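Local coordinates for protein endonuclease V (PDB 3GOC) that probably repairs deaminated DNA by magnesium-dependent cleavage of the second phosphodiester bond 3' to a deoxyinosine, leaving the lesion on the nicked strand, at residues W10-T13 and E14-R18; A48-D51 and E52-V55; G87-A90 and F91-I94; G154-R157 and G158-A161; C220-A223 and L224-T228. All blocks are in the same frame, centred on the assembly; numbering follows the deposited sequence.

Contact 1. Residues W10-T13 and E14-R18; sequences WPAT and EEEAR
T13 and E16 meet with their side chains slanted across one another at the start of a helix. The hydroxyl of T13 comes in over the first part of the glutamate chain, with OG1 close to E16 CG, and the same oxygen accepts a hydrogen bond from E16 N at 3.1 Å. T13 is therefore the N-cap. Its OG1 is held between its own backbone N and carbonyl carbon (chi1 72°), which aims the oxygen at the first turn and leaves CG2 beside the backbone N.

E16 returns the grip. Its CG lies beside its own N and the chain runs out extended, carrying the carboxylate back past T13 to A12, whose backbone N reaches OE1 at 2.9 Å. That bond is almost straight (177°) and meets OE1 nearly along its C-O axis. The reciprocal pattern recalls a capping box, except that the glutamate takes the N-H of A12, one residue before the N-cap. A water donating to W10 O and E16 OE1 carries the link two residues further back, and a second water joins T13 OG1 to E15 OE2.

Beside these polar links, P11 lays its CB against A17, with the two CB atoms 4.1 Å apart, while A17 N bonds to T13 O to begin the helical pattern.

This cap opens helix 14-24 at the protein surface. W10 packs on I94 and P95 of helix 94-102, A17 rests on F82 and L88, and W10 NE1 bonds to F91 O.

Contact 2. Residues A48-D51 and E52-V55; sequences AYDD and ERDV
D50 OD1 is gripped by two backbone N-H groups of the following turn, E52 N at 2.9 Å and R53 N at 3.0 Å. The two donors use the oxygen differently: R53 N comes to its anti lone pair, on the side away from OD2, whereas E52 N arrives from above the carboxylate plane. The bond to E52 N makes this an Asx turn. The carboxylate can fold forward over the turn because CG lies anti to the backbone N (chi1 -164°), beside the carbonyl carbon.

R53 meets the carboxylate with the aliphatic part of its chain. Its CG touches D50 OD1 at 3.3 Å, but the guanidinium plane is turned 57° from that of the carboxylate. D50 OD1 is 4.4 Å from R53 NE and well out of the guanidinium plane; any attraction is between charges alone, since no N-H points at the oxygen.

On the inner side of the loop, D50 N donates a nearly straight bond to V55 O, and a water lies close to both D50 O and V55 O. D54 is the centre of an inverse gamma turn, which swings the chain back into the next strand.

The turn joins antiparallel strands 41-49 and 55-64 as a beta hairpin at the surface. Y49 OH hydrogen-bonds E93 OE2, at the N-cap position of helix 94-102, while D50 and R53 rest against T228 of helix 211-228, and L224 packs on both A48 and D50.

Contact 3. Residues G87-A90 and F91-I94; sequences GLLA and FREI
With chi1 at -55° and a bend at chi3, R92 doubles back alongside L89, both side chains pointing the same way. The turn places R92 NE at 3.2 Å from L89 O, on a lone pair in the carbonyl plane and within the guanidinium plane. L89 CD2 lies over one face of that guanidinium, near its rim. R92 N also bonds to L89 O, but from above the carbonyl plane, so L89 O holds both the backbone N and NE of the arginine. A water accepts from R92 NH2 and donates to E93 OE2, which Y49 OH also holds.

A90 O likewise accepts two bonds: I94 N approaches nearly along the C=O direction at 3.0 Å, E93 N from above the plane. A90 CB presses on I94 CD1 at 3.5 Å, a tight carbon pair. L88 CD2 meets F91 CE1 at 4.0 Å, while L88 O sits at the ring edge.

E93, the N-cap residue of helix 94-102, packs on V47 of strand 41-49, its side chain about 6 Å from that of magnesium ligand D46. L88 packs on Q21 of helix 14-24 and F91 meets H129 of helix 126-134 edge-to-face, so the turn sits between helices and sheet.

Contact 4. Residues G154-R157 and G158-A161; sequences GAPR and GSAA
Hydrogen bonding centres on P156 O, which S159 grips twice: S159 OG donates to it at 2.7 Å and S159 N at 3.1 Å. Both donors come from the same face of the carbonyl plane, each tilted from it by a moderate angle. The hydroxyl can share the oxygen with its own backbone N because OG stands beside that N (chi1 -59°). The backbone bond closes a type II beta turn from P156 to S159. A water accepts from G154 N and donates to A160 O, bridging the mouth of the loop.

Close packing comes from the same serine. S159 CB lies 3.1 Å from G154 O, and S159 OG approaches P156 CD at 3.6 Å, so the hydroxyl is tucked between the proline ring and the G154 backbone. G154, without a side chain, lets S159 OG come close to its backbone. G158, at the third position of the turn, has phi 104°, a backbone shape that calls for glycine.

Bonds to the surroundings leave from the turn itself and from A160. R157 stretches away, its guanidinium hydrogen-bonded to the neutral oxygens T176 O, T204 OG1 and L201 O, while E23 and R27 of the second subunit bond to A160 N and G158 O.

Chemically, the serine hydroxyl here finds its acceptor inside the turn itself, whereas the outward backbone groups of G158 and A160 serve the dimer interface at the start of strand 160-165.

Contact 5. Residues C220-A223 and L224-T228; sequences CRRA and LKEAT
R222 and E226, one helical turn apart, meet on the outer side of the helix. E226 OE1 comes alongside the aliphatic part of the arginine, 3.5 Å from R222 CG, and lies 3.7 Å from R222 NE. This is a long salt bridge: the oxygen stands well out of the guanidinium plane, although that plane and the carboxylate are turned only 17° apart, and no N-H points at it. The directed link is a water, which accepts from R222 NE at 2.9 Å and donates to E226 OE2 at 2.7 Å.

The torsions set this up. R222 CG is anti to its N (chi1 -175°), sending the chain toward the next turn before it bends at chi3, while E226 CG sits beside its own N and leans back over R222 O. Behind both residues, E226 N bonds to R222 O at 3.0 Å, one of four successive bonds of the alpha-helical kind, from L224 N to C220 O through A227 N to A223 O.

On the side turned to the sheet, A223 and L224 pack on V57 of strand 55-64, and C220 touches D46 and A48 of strand 41-49. R221 NE is held by D217, a magnesium ligand like D46. A C-terminal helix laid across the first strands, with a metal-binding aspartate on it, is characteristic of the RNase H-like fold.

From the N terminus, the five contacts follow one another in series; none nests in or crosses another, and each is local: a cap, a hairpin turn, a turn into a helix, a beta turn and one helical run. Contact 1 starts helix 14-24, contact 2 turns strand 41-49 into strand 55-64, and contact 3 leads into helix 94-102. Contact 4 opens strand 160-165 on the opposite side of the chain's centre, about 39 Å from contact 1 between centres, where the second subunit docks. Contact 5 lies on helix 211-228. Contact 3 touches both contact 1 and contact 2, tying the first helix to interior strand 41-49 near the magnesium site, while contact 2 packs against contact 5.

Contact 1. Residues W10-T13 and E14-R18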
loop_
_atom_site.group_PDB
_atom_site.type_symbol
_atom_site.label_atom_id
_atom_site.label_comp_id
_atom_site.label_asym_id
_atom_site.label_seq_id
_atom_site.Cartn_x
_atom_site.Cartn_y
_atom_site.Cartn_z
ATOM N N TRP A 10 32.888 -1.707 -20.022
ATOM C CA TRP A 10 32.380 -1.162 -18.760
ATOM C C TRP A 10 33.338 -0.091 -18.241
ATOM O O TRP A 10 34.550 -0.195 -18.434
ATOM C CB TRP A 10 32.265 -2.292 -17.729
ATOM C CG TRP A 10 31.366 -1.994 -16.573
ATOM C CD1 TRP A 10 31.731 -1.826 -15.268
ATOM C CD2 TRP A 10 29.940 -1.888 -16.609
ATOM N NE1 TRP A 10 30.613 -1.626 -14.484
ATOM C CE2 TRP A 10 29.499 -1.659 -15.284
ATOM C CE3 TRP A 10 28.984 -1.958 -17.635
ATOM C CZ2 TRP A 10 28.154 -1.514 -14.955
ATOM C CZ3 TRP A 10 27.637 -1.811 -17.307
ATOM C CH2 TRP A 10 27.238 -1.588 -15.975
ATOM N N PRO A 11 32.811 0.958 -17.587
ATOM C CA PRO A 11 33.665 2.022 -17.056
ATOM C C PRO A 11 34.823 1.482 -16.217
ATOM O O PRO A 11 34.642 0.574 -15.404
ATOM C CB PRO A 11 32.701 2.843 -16.208
ATOM C CG PRO A 11 31.430 2.735 -16.959
ATOM C CD PRO A 11 31.390 1.259 -17.340
ATOM N N ALA A 12 36.006 2.053 -16.411
ATOM C CA ALA A 12 37.182 1.634 -15.669
ATOM C C ALA A 12 37.753 2.783 -14.836
ATOM O O ALA A 12 38.682 2.581 -14.057
ATOM C CB ALA A 12 38.238 1.101 -16.628
ATOM N N THR A 13 37.201 3.982 -15.003
ATOM C CA THR A 13 37.655 5.150 -14.249
ATOM C C THR A 13 36.450 5.883 -13.664
ATOM O O THR A 13 35.324 5.718 -14.136
ATOM C CB THR A 13 38.428 6.148 -15.139
ATOM O OG1 THR A 13 37.514 6.818 -16.018
ATOM C CG2 THR A 13 39.482 5.425 -15.967
ATOM N N GLU A 14 36.677 6.691 -12.632
ATOM C CA GLU A 14 35.577 7.426 -12.023
ATOM C C GLU A 14 34.993 8.444 -12.994
ATOM O O GLU A 14 33.784 8.687 -12.994
ATOM C CB GLU A 14 36.034 8.139 -10.748
ATOM C CG GLU A 14 36.636 7.214 -9.701
ATOM C CD GLU A 14 36.932 7.923 -8.394
ATOM O OE1 GLU A 14 37.799 7.434 -7.639
ATOM O OE2 GLU A 14 36.290 8.957 -8.113
ATOM N N GLU A 15 35.846 9.046 -13.821
ATOM C CA GLU A 15 35.373 10.028 -14.782
ATOM C C GLU A 15 34.387 9.384 -15.751
ATOM O O GLU A 15 33.348 9.962 -16.054
ATOM C CB GLU A 15 36.547 10.618 -15.568
ATOM C CG GLU A 15 36.131 11.729 -16.516
ATOM C CD GLU A 15 37.281 12.242 -17.360
ATOM O OE1 GLU A 15 37.116 13.295 -18.013
ATOM O OE2 GLU A 15 38.344 11.587 -17.377
ATOM N N GLU A 16 34.717 8.187 -16.228
ATOM C CA GLU A 16 33.857 7.476 -17.174
ATOM C C GLU A 16 32.544 7.080 -16.515
ATOM O O GLU A 16 31.475 7.200 -17.118
ATOM C CB GLU A 16 34.552 6.216 -17.700
ATOM C CG GLU A 16 35.874 6.480 -18.403
ATOM C CD GLU A 16 36.539 5.222 -18.929
ATOM O OE1 GLU A 16 36.246 4.115 -18.424
ATOM O OE2 GLU A 16 37.378 5.337 -19.847
ATOM N N ALA A 17 32.622 6.609 -15.275
ATOM C CA ALA A 17 31.423 6.191 -14.560
ATOM C C ALA A 17 30.482 7.367 -14.319
ATOM O O ALA A 17 29.275 7.253 -14.531
ATOM C CB ALA A 17 31.801 5.522 -13.231
ATOM N N ARG A 18 31.026 8.494 -13.864
ATOM C CA ARG A 18 30.190 9.664 -13.631
ATOM C C ARG A 18 29.567 10.124 -14.946
ATOM O O ARG A 18 28.420 10.572 -14.975
ATOM C CB ARG A 18 30.999 10.808 -13.017
ATOM C CG ARG A 18 31.457 10.548 -11.590
ATOM C CD ARG A 18 31.885 11.846 -10.922
ATOM N NE ARG A 18 32.967 12.501 -11.653
ATOM C CZ ARG A 18 34.258 12.257 -11.455
ATOM N NH1 ARG A 18 35.169 12.890 -12.175
ATOM N NH2 ARG A 18 34.638 11.396 -10.521
HETATM O O HOH W 1 36.386 1.418 -19.954
HETATM O O HOH W 2 38.836 8.538 -17.653
#

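Contact 2. Residues A48-D51 and E52-V55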
loop_
_atom_site.group_PDB
_atom_site.type_symbol
_atom_site.label_atom_id
_atom_site.label_comp_id
_atom_site.label_asym_id
_atom_site.label_seq_id
_atom_site.Cartn_x
_atom_site.Cartn_y
_atom_site.Cartn_z
ATOM N N ALA A 48 24.986 -9.560 -2.247
ATOM C CA ALA A 48 25.871 -9.909 -1.147
ATOM C C ALA A 48 27.274 -9.974 -1.735
ATOM O O ALA A 48 27.502 -10.646 -2.739
ATOM C CB ALA A 48 25.478 -11.268 -0.558
ATOM N N TYR A 49 28.206 -9.255 -1.123
ATOM C CA TYR A 49 29.590 -9.237 -1.582
ATOM C C TYR A 49 30.439 -10.188 -0.761
ATOM O O TYR A 49 30.301 -10.257 0.459
ATOM C CB TYR A 49 30.188 -7.833 -1.454
ATOM C CG TYR A 49 29.662 -6.839 -2.454
ATOM C CD1 TYR A 49 28.501 -6.108 -2.201
ATOM C CD2 TYR A 49 30.316 -6.639 -3.667
ATOM C CE1 TYR A 49 28.002 -5.206 -3.137
ATOM C CE2 TYR A 49 29.830 -5.740 -4.606
ATOM C CZ TYR A 49 28.676 -5.029 -4.338
ATOM O OH TYR A 49 28.195 -4.142 -5.270
ATOM N N ASP A 50 31.319 -10.922 -1.428
ATOM C CA ASP A 50 32.193 -11.829 -0.713
ATOM C C ASP A 50 33.406 -11.036 -0.233
ATOM O O ASP A 50 33.896 -10.157 -0.939
ATOM C CB ASP A 50 32.646 -12.967 -1.618
ATOM C CG ASP A 50 33.222 -14.126 -0.834
ATOM O OD1 ASP A 50 34.457 -14.230 -0.720
ATOM O OD2 ASP A 50 32.423 -14.928 -0.309
ATOM N N ASP A 51 33.893 -11.347 0.964
ATOM C CA ASP A 51 35.049 -10.636 1.505
ATOM C C ASP A 51 36.381 -11.244 1.118
ATOM O O ASP A 51 37.411 -10.587 1.234
ATOM C CB ASP A 51 34.985 -10.569 3.033
ATOM C CG ASP A 51 33.824 -9.744 3.535
ATOM O OD1 ASP A 51 33.474 -8.745 2.879
ATOM O OD2 ASP A 51 33.278 -10.086 4.602
ATOM N N GLU A 52 36.371 -12.493 0.663
ATOM C CA GLU A 52 37.611 -13.178 0.312
ATOM C C GLU A 52 37.959 -13.150 -1.163
ATOM O O GLU A 52 39.132 -13.189 -1.524
ATOM C CB GLU A 52 37.555 -14.622 0.803
ATOM C CG GLU A 52 37.564 -14.751 2.320
ATOM C CD GLU A 52 38.813 -14.164 2.950
ATOM O OE1 GLU A 52 39.917 -14.481 2.459
ATOM O OE2 GLU A 52 38.682 -13.404 3.938
ATOM N N ARG A 53 36.945 -13.106 -2.017
ATOM C CA ARG A 53 37.184 -13.037 -3.452
ATOM C C ARG A 53 36.356 -11.907 -4.047
ATOM O O ARG A 53 35.326 -11.527 -3.490
ATOM C CB ARG A 53 36.874 -14.381 -4.121
ATOM C CG ARG A 53 35.559 -15.019 -3.747
ATOM C CD ARG A 53 35.751 -16.531 -3.645
ATOM N NE ARG A 53 34.510 -17.274 -3.837
ATOM C CZ ARG A 53 33.959 -17.514 -5.023
ATOM N NH1 ARG A 53 34.540 -17.070 -6.129
ATOM N NH2 ARG A 53 32.828 -18.200 -5.103
ATOM N N ASP A 54 36.820 -11.366 -5.169
ATOM C CA ASP A 54 36.153 -10.246 -5.828
ATOM C C ASP A 54 34.888 -10.680 -6.556
ATOM O O ASP A 54 34.762 -10.500 -7.769
ATOM C CB ASP A 54 37.117 -9.577 -6.816
ATOM C CG ASP A 54 36.917 -8.075 -6.905
ATOM O OD1 ASP A 54 37.497 -7.448 -7.819
ATOM O OD2 ASP A 54 36.192 -7.515 -6.056
ATOM N N VAL A 55 33.947 -11.242 -5.807
ATOM C CA VAL A 55 32.699 -11.710 -6.388
ATOM C C VAL A 55 31.487 -11.112 -5.679
ATOM O O VAL A 55 31.543 -10.788 -4.491
ATOM C CB VAL A 55 32.622 -13.256 -6.325
ATOM C CG1 VAL A 55 31.312 -13.741 -6.915
ATOM C CG2 VAL A 55 33.798 -13.860 -7.083
HETATM O O HOH W 3 33.295 -8.902 -3.233
#

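Contact 3. Residues G87-A90 and F91-I94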
loop_
_atom_site.group_PDB
_atom_site.type_symbol
_atom_site.label_atom_id
_atom_site.label_comp_id
_atom_site.label_asym_id
_atom_site.label_seq_id
_atom_site.Cartn_x
_atom_site.Cartn_y
_atom_site.Cartn_z
ATOM N N GLY A 87 29.275 6.735 -4.269
ATOM C CA GLY A 87 28.624 7.508 -5.312
ATOM C C GLY A 87 28.589 6.755 -6.628
ATOM O O GLY A 87 27.821 7.094 -7.529
ATOM N N LEU A 88 29.423 5.724 -6.738
ATOM C CA LEU A 88 29.494 4.902 -7.949
ATOM C C LEU A 88 29.391 3.422 -7.602
ATOM O O LEU A 88 29.821 2.568 -8.374
ATOM C CB LEU A 88 30.820 5.148 -8.673
ATOM C CG LEU A 88 31.129 6.584 -9.105
ATOM C CD1 LEU A 88 32.556 6.652 -9.630
ATOM C CD2 LEU A 88 30.150 7.042 -10.180
ATOM N N LEU A 89 28.809 3.124 -6.447
ATOM C CA LEU A 89 28.690 1.749 -5.987
ATOM C C LEU A 89 27.891 0.819 -6.893
ATOM O O LEU A 89 28.150 -0.385 -6.931
ATOM C CB LEU A 89 28.104 1.731 -4.575
ATOM C CG LEU A 89 28.955 2.428 -3.509
ATOM C CD1 LEU A 89 28.303 2.239 -2.154
ATOM C CD2 LEU A 89 30.361 1.856 -3.508
ATOM N N ALA A 90 26.931 1.366 -7.630
ATOM C CA ALA A 90 26.117 0.547 -8.518
ATOM C C ALA A 90 26.935 -0.081 -9.639
ATOM O O ALA A 90 26.575 -1.139 -10.163
ATOM C CB ALA A 90 24.989 1.372 -9.113
ATOM N N PHE A 91 28.029 0.567 -10.022
ATOM C CA PHE A 91 28.846 0.019 -11.095
ATOM C C PHE A 91 29.523 -1.295 -10.736
ATOM O O PHE A 91 30.065 -1.978 -11.606
ATOM C CB PHE A 91 29.876 1.042 -11.570
ATOM C CG PHE A 91 29.268 2.178 -12.335
ATOM C CD1 PHE A 91 28.809 3.317 -11.673
ATOM C CD2 PHE A 91 29.106 2.090 -13.717
ATOM C CE1 PHE A 91 28.190 4.353 -12.378
ATOM C CE2 PHE A 91 28.490 3.114 -14.433
ATOM C CZ PHE A 91 28.032 4.252 -13.762
ATOM N N ARG A 92 29.477 -1.660 -9.459
ATOM C CA ARG A 92 30.071 -2.910 -9.005
ATOM C C ARG A 92 29.128 -4.097 -9.176
ATOM O O ARG A 92 29.581 -5.228 -9.346
ATOM C CB ARG A 92 30.408 -2.842 -7.512
ATOM C CG ARG A 92 31.281 -1.692 -7.068
ATOM C CD ARG A 92 31.512 -1.792 -5.565
ATOM N NE ARG A 92 30.256 -1.660 -4.825
ATOM C CZ ARG A 92 30.089 -2.012 -3.551
ATOM N NH1 ARG A 92 31.096 -2.529 -2.861
ATOM N NH2 ARG A 92 28.915 -1.835 -2.959
ATOM N N GLU A 93 27.822 -3.831 -9.147
ATOM C CA GLU A 93 26.823 -4.896 -9.170
ATOM C C GLU A 93 25.759 -4.925 -10.248
ATOM O O GLU A 93 25.084 -5.940 -10.397
ATOM C CB GLU A 93 26.115 -4.911 -7.819
ATOM C CG GLU A 93 25.447 -3.588 -7.494
ATOM C CD GLU A 93 24.849 -3.555 -6.107
ATOM O OE1 GLU A 93 23.619 -3.741 -5.977
ATOM O OE2 GLU A 93 25.622 -3.346 -5.156
ATOM N N ILE A 94 25.593 -3.843 -10.997
ATOM C CA ILE A 94 24.562 -3.824 -12.025
ATOM C C ILE A 94 24.578 -5.015 -12.984
ATOM O O ILE A 94 23.535 -5.613 -13.237
ATOM C CB ILE A 94 24.611 -2.491 -12.787
ATOM C CG1 ILE A 94 23.973 -1.413 -11.909
ATOM C CG2 ILE A 94 23.892 -2.589 -14.122
ATOM C CD1 ILE A 94 24.434 -0.033 -12.228
HETATM O O HOH W 4 26.547 -1.219 -4.198
#

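Contact 4. Residues G154-R157 and G158-A161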
loop_
_atom_site.group_PDB
_atom_site.type_symbol
_atom_site.label_atom_id
_atom_site.label_comp_id
_atom_site.label_asym_id
_atom_site.label_seq_id
_atom_site.Cartn_x
_atom_site.Cartn_y
_atom_site.Cartn_z
ATOM N N GLY A 154 5.040 11.515 11.128
ATOM C CA GLY A 154 4.069 11.210 12.162
ATOM C C GLY A 154 4.350 9.833 12.733
ATOM O O GLY A 154 4.962 8.988 12.074
ATOM N N ALA A 155 3.907 9.597 13.962
ATOM C CA ALA A 155 4.126 8.309 14.612
ATOM C C ALA A 155 3.347 7.135 14.010
ATOM O O ALA A 155 3.854 6.018 13.952
ATOM C CB ALA A 155 3.817 8.430 16.105
ATOM N N PRO A 156 2.102 7.366 13.564
ATOM C CA PRO A 156 1.342 6.249 12.989
ATOM C C PRO A 156 1.897 5.705 11.679
ATOM O O PRO A 156 2.479 6.443 10.885
ATOM C CB PRO A 156 -0.055 6.839 12.798
ATOM C CG PRO A 156 -0.121 7.923 13.850
ATOM C CD PRO A 156 1.243 8.549 13.742
ATOM N N ARG A 157 1.712 4.405 11.465
ATOM C CA ARG A 157 2.140 3.765 10.229
ATOM C C ARG A 157 1.446 4.503 9.086
ATOM O O ARG A 157 0.269 4.858 9.188
ATOM C CB ARG A 157 1.733 2.285 10.235
ATOM C CG ARG A 157 1.721 1.583 8.864
ATOM C CD ARG A 157 1.473 0.077 9.047
ATOM N NE ARG A 157 0.938 -0.602 7.867
ATOM C CZ ARG A 157 1.650 -0.975 6.807
ATOM N NH1 ARG A 157 1.053 -1.593 5.789
ATOM N NH2 ARG A 157 2.954 -0.744 6.757
ATOM N N GLY A 158 2.177 4.735 8.001
ATOM C CA GLY A 158 1.611 5.443 6.865
ATOM C C GLY A 158 2.108 6.877 6.784
ATOM O O GLY A 158 2.103 7.490 5.714
ATOM N N SER A 159 2.532 7.412 7.925
ATOM C CA SER A 159 3.050 8.772 8.005
ATOM C C SER A 159 4.345 8.905 7.207
ATOM O O SER A 159 5.157 7.979 7.157
ATOM C CB SER A 159 3.331 9.148 9.462
ATOM O OG SER A 159 2.165 9.051 10.259
ATOM N N ALA A 160 4.542 10.068 6.600
ATOM C CA ALA A 160 5.737 10.311 5.817
ATOM C C ALA A 160 6.256 11.721 6.052
ATOM O O ALA A 160 5.573 12.570 6.633
ATOM C CB ALA A 160 5.434 10.109 4.328
ATOM N N ALA A 161 7.478 11.959 5.600
ATOM C CA ALA A 161 8.098 13.269 5.714
ATOM C C ALA A 161 9.120 13.357 4.593
ATOM O O ALA A 161 9.679 12.349 4.170
ATOM C CB ALA A 161 8.778 13.418 7.069
HETATM O O HOH W 5 4.001 12.727 8.809
#

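Contact 5. Residues C220-A223 and L224-T228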
loop_
_atom_site.group_PDB
_atom_site.type_symbol
_atom_site.label_atom_id
_atom_site.label_comp_id
_atom_site.label_asym_id
_atom_site.label_seq_id
_atom_site.Cartn_x
_atom_site.Cartn_y
_atom_site.Cartn_z
ATOM N N CYS A 220 20.275 -14.006 -1.595
ATOM C CA CYS A 220 21.621 -13.756 -2.093
ATOM C C CYS A 220 22.686 -14.198 -1.095
ATOM O O CYS A 220 23.769 -14.629 -1.489
ATOM C CB CYS A 220 21.829 -12.283 -2.484
ATOM S SG CYS A 220 21.716 -11.021 -1.190
ATOM N N ARG A 221 22.388 -14.087 0.194
ATOM C CA ARG A 221 23.350 -14.511 1.204
ATOM C C ARG A 221 23.531 -16.029 1.130
ATOM O O ARG A 221 24.654 -16.531 1.243
ATOM C CB ARG A 221 22.876 -14.095 2.598
ATOM C CG ARG A 221 23.008 -12.597 2.873
ATOM C CD ARG A 221 22.300 -12.210 4.166
ATOM N NE ARG A 221 22.565 -10.834 4.573
ATOM C CZ ARG A 221 23.705 -10.421 5.118
ATOM N NH1 ARG A 221 23.857 -9.148 5.460
ATOM N NH2 ARG A 221 24.692 -11.281 5.331
ATOM N N ARG A 222 22.439 -16.763 0.930
ATOM C CA ARG A 222 22.534 -18.218 0.829
ATOM C C ARG A 222 23.305 -18.613 -0.430
ATOM O O ARG A 222 24.159 -19.497 -0.392
ATOM C CB ARG A 222 21.144 -18.864 0.789
ATOM C CG ARG A 222 21.205 -20.390 0.806
ATOM C CD ARG A 222 19.829 -21.022 0.719
ATOM N NE ARG A 222 19.246 -20.890 -0.609
ATOM C CZ ARG A 222 18.015 -21.275 -0.921
ATOM N NH1 ARG A 222 17.237 -21.814 0.007
ATOM N NH2 ARG A 222 17.566 -21.137 -2.161
ATOM N N ALA A 223 22.996 -17.954 -1.544
ATOM C CA ALA A 223 23.657 -18.248 -2.810
ATOM C C ALA A 223 25.148 -17.921 -2.749
ATOM O O ALA A 223 25.960 -18.593 -3.386
ATOM C CB ALA A 223 22.989 -17.476 -3.943
ATOM N N LEU A 224 25.510 -16.889 -1.988
ATOM C CA LEU A 224 26.921 -16.521 -1.853
ATOM C C LEU A 224 27.658 -17.610 -1.074
ATOM O O LEU A 224 28.782 -17.986 -1.421
ATOM C CB LEU A 224 27.071 -15.173 -1.136
ATOM C CG LEU A 224 28.505 -14.764 -0.770
ATOM C CD1 LEU A 224 29.390 -14.731 -2.011
ATOM C CD2 LEU A 224 28.484 -13.406 -0.095
ATOM N N LYS A 225 27.020 -18.109 -0.017
ATOM C CA LYS A 225 27.595 -19.172 0.803
ATOM C C LYS A 225 27.834 -20.400 -0.079
ATOM O O LYS A 225 28.888 -21.033 -0.017
ATOM C CB LYS A 225 26.631 -19.537 1.937
ATOM C CG LYS A 225 27.058 -20.737 2.777
ATOM C CD LYS A 225 25.888 -21.279 3.597
ATOM C CE LYS A 225 24.799 -21.849 2.687
ATOM N NZ LYS A 225 23.647 -22.399 3.448
ATOM N N GLU A 226 26.843 -20.728 -0.903
ATOM C CA GLU A 226 26.940 -21.878 -1.797
ATOM C C GLU A 226 28.029 -21.698 -2.854
ATOM O O GLU A 226 28.746 -22.643 -3.190
ATOM C CB GLU A 226 25.578 -22.123 -2.460
ATOM C CG GLU A 226 24.516 -22.571 -1.463
ATOM C CD GLU A 226 23.096 -22.518 -2.005
ATOM O OE1 GLU A 226 22.185 -22.999 -1.300
ATOM O OE2 GLU A 226 22.882 -21.991 -3.116
ATOM N N ALA A 227 28.162 -20.479 -3.365
ATOM C CA ALA A 227 29.165 -20.192 -4.385
ATOM C C ALA A 227 30.585 -20.325 -3.846
ATOM O O ALA A 227 31.489 -20.768 -4.559
ATOM C CB ALA A 227 28.950 -18.787 -4.942
ATOM N N THR A 228 30.779 -19.950 -2.588
ATOM C CA THR A 228 32.105 -20.007 -1.986
ATOM C C THR A 228 32.441 -21.377 -1.420
ATOM O O THR A 228 33.593 -21.650 -1.089
ATOM C CB THR A 228 32.251 -18.944 -0.882
ATOM O OG1 THR A 228 31.283 -19.175 0.147
ATOM C CG2 THR A 228 32.030 -17.561 -1.460
HETATM O O HOH W 6 20.542 -20.591 -3.226
#